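Local coordinates for protein arsenate Reductase (Corynebacterium glutamicum, PDB 3T38) that probably reduces arsenate to arsenite in a thioredoxin-dependent reaction, using a domain with the low-molecular-weight tyrosine phosphatase fold, at residues P125-I130 / D188-I193. Residues are numbered along the deposited sequence; the frame is centred on the assembly and turned at random.
Sequences PLVLEI and DKIQEI
Ile190 puts one methyl group, CG2, between the first turns of two helices, and with it makes both of the close contacts that join residues 125-130 to residues 188-193. On the facing helix Val127 answers with its CG2 branch, 4.1 Å from CG2 of Ile190; the side chains cross at about a right angle, meeting through single methyls and not lying alongside each other. The torsions explain the choice of branch: in Ile190 CG2 stands anti to the backbone N and reaches out to the neighbour, while CG1 lies beside that nitrogen. Val127 uses the methyl that lies beside its own backbone N, its CG1 being turned anti to it (chi1 175°). A step earlier on the same helix, Leu126 adds a looser touch, CB to Ile190 CG2 at 4.5 Å, from its base and not from its branched end. One methyl thus rests against two successive residues of the opposite helix. The two backbones come closest at 7.1 Å, from CA of Val127 to CA of Ile190. The packing is light, with two apolar touches and 149 Å² of shared surface. Val127 is buried, whereas Leu126 lies at the exposed margin. Just before Ile190, Lys189 sits at the N-cap, and its backbone N donates to Glu192 OE1 at 3.0 Å, meeting that oxygen nearly along the C-O bond direction. This bond, only moderately straight (N-H...O 147°), is the backbone-to-side-chain half of a capping box. The contact joins the N-terminal turn of helix 125-133 to that of the long C-terminal helix 190-211 within the low-molecular-weight tyrosine phosphatase fold, whose core is a four-stranded parallel sheet of strand order 2-1-3-4.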
loop_
_atom_site.group_PDB
_atom_site.type_symbol
_atom_site.label_atom_id
_atom_site.label_comp_id
_atom_site.label_asym_id
_atom_site.label_seq_id
_atom_site.Cartn_x
_atom_site.Cartn_y
_atom_site.Cartn_z
ATOM N N PRO A 125 0.207 13.774 -18.250
ATOM C CA PRO A 125 -0.654 14.676 -19.012
ATOM C C PRO A 125 -0.700 14.400 -20.512
ATOM O O PRO A 125 -1.763 14.522 -21.117
ATOM C CB PRO A 125 0.000 16.050 -18.781
ATOM C CG PRO A 125 0.689 15.964 -17.553
ATOM C CD PRO A 125 1.068 14.507 -17.309
ATOM N N LEU A 126 0.438 14.044 -21.108
ATOM C CA LEU A 126 0.479 13.645 -22.527
ATOM C C LEU A 126 -0.297 12.349 -22.822
ATOM O O LEU A 126 -0.909 12.201 -23.893
ATOM C CB LEU A 126 1.914 13.527 -23.038
ATOM C CG LEU A 126 2.540 14.660 -23.841
ATOM C CD1 LEU A 126 2.044 14.690 -25.322
ATOM C CD2 LEU A 126 2.369 16.061 -23.156
ATOM N N VAL A 127 -0.245 11.388 -21.925
ATOM C CA VAL A 127 -1.143 10.225 -22.032
ATOM C C VAL A 127 -2.608 10.675 -22.133
ATOM O O VAL A 127 -3.318 10.327 -23.068
ATOM C CB VAL A 127 -0.950 9.249 -20.836
ATOM C CG1 VAL A 127 -1.978 8.115 -20.894
ATOM C CG2 VAL A 127 0.456 8.717 -20.845
ATOM N N LEU A 128 -3.036 11.481 -21.190
ATOM C CA LEU A 128 -4.373 12.021 -21.196
ATOM C C LEU A 128 -4.685 12.702 -22.528
ATOM O O LEU A 128 -5.700 12.379 -23.157
ATOM C CB LEU A 128 -4.535 13.046 -20.058
ATOM C CG LEU A 128 -5.225 12.756 -18.706
ATOM C CD1 LEU A 128 -5.145 11.316 -18.246
ATOM C CD2 LEU A 128 -4.751 13.713 -17.578
ATOM N N GLU A 129 -3.830 13.640 -22.948
ATOM C CA GLU A 129 -4.046 14.366 -24.189
ATOM C C GLU A 129 -4.100 13.463 -25.455
ATOM O O GLU A 129 -5.034 13.616 -26.254
ATOM C CB GLU A 129 -3.067 15.558 -24.353
ATOM C CG GLU A 129 -3.165 16.267 -25.760
ATOM C CD GLU A 129 -2.244 17.496 -25.924
ATOM O OE1 GLU A 129 -1.433 17.789 -25.016
ATOM O OE2 GLU A 129 -2.357 18.202 -26.961
ATOM N N ILE A 130 -3.136 12.542 -25.623
ATOM C CA ILE A 130 -3.084 11.684 -26.824
ATOM C C ILE A 130 -4.279 10.724 -26.895
ATOM O O ILE A 130 -4.877 10.551 -27.967
ATOM C CB ILE A 130 -1.782 10.806 -26.955
ATOM C CG1 ILE A 130 -0.466 11.589 -26.809
ATOM C CG2 ILE A 130 -1.773 10.012 -28.283
ATOM C CD1 ILE A 130 -0.259 12.623 -27.781
ATOM N N ASP A 188 10.865 5.022 -26.035
ATOM C CA ASP A 188 10.414 5.808 -27.198
ATOM C C ASP A 188 9.559 7.023 -26.765
ATOM O O ASP A 188 9.248 7.153 -25.558
ATOM C CB ASP A 188 9.657 4.884 -28.179
ATOM C CG ASP A 188 10.550 3.735 -28.727
ATOM O OD1 ASP A 188 11.619 3.977 -29.385
ATOM O OD2 ASP A 188 10.172 2.565 -28.486
ATOM N N LYS A 189 9.189 7.905 -27.717
ATOM C CA LYS A 189 8.268 9.049 -27.459
ATOM C C LYS A 189 6.931 8.506 -26.909
ATOM O O LYS A 189 6.558 7.385 -27.253
ATOM C CB LYS A 189 7.970 9.838 -28.752
ATOM C CG LYS A 189 9.127 10.575 -29.376
ATOM C CD LYS A 189 8.706 11.260 -30.686
ATOM C CE LYS A 189 7.848 12.546 -30.442
ATOM N NZ LYS A 189 8.090 13.681 -31.413
ATOM N N ILE A 190 6.212 9.266 -26.075
ATOM C CA ILE A 190 4.897 8.784 -25.550
ATOM C C ILE A 190 3.969 8.310 -26.705
ATOM O O ILE A 190 3.318 7.257 -26.630
ATOM C CB ILE A 190 4.170 9.820 -24.576
ATOM C CG1 ILE A 190 4.981 10.018 -23.274
ATOM C CG2 ILE A 190 2.773 9.295 -24.145
ATOM C CD1 ILE A 190 5.221 8.675 -22.494
ATOM N N GLN A 191 3.923 9.127 -27.745
ATOM C CA GLN A 191 3.363 8.819 -29.052
ATOM C C GLN A 191 3.591 7.365 -29.502
ATOM O O GLN A 191 2.632 6.657 -29.776
ATOM C CB GLN A 191 3.938 9.840 -30.126
ATOM N N GLU A 192 4.855 6.941 -29.552
ATOM C CA GLU A 192 5.250 5.631 -30.069
ATOM C C GLU A 192 4.920 4.474 -29.147
ATOM O O GLU A 192 4.499 3.413 -29.592
ATOM C CB GLU A 192 6.744 5.649 -30.374
ATOM C CG GLU A 192 7.102 6.485 -31.634
ATOM C CD GLU A 192 8.570 6.928 -31.668
ATOM O OE1 GLU A 192 9.174 7.156 -30.594
ATOM O OE2 GLU A 192 9.122 7.074 -32.782
ATOM N N ILE A 193 5.116 4.689 -27.860
ATOM C CA ILE A 193 4.703 3.728 -26.840
ATOM C C ILE A 193 3.172 3.442 -26.951
ATOM O O ILE A 193 2.754 2.328 -26.827
ATOM C CB ILE A 193 5.047 4.284 -25.401
ATOM C CG1 ILE A 193 6.549 4.404 -25.197
ATOM C CG2 ILE A 193 4.466 3.382 -24.270
ATOM C CD1 ILE A 193 6.883 5.235 -23.952
#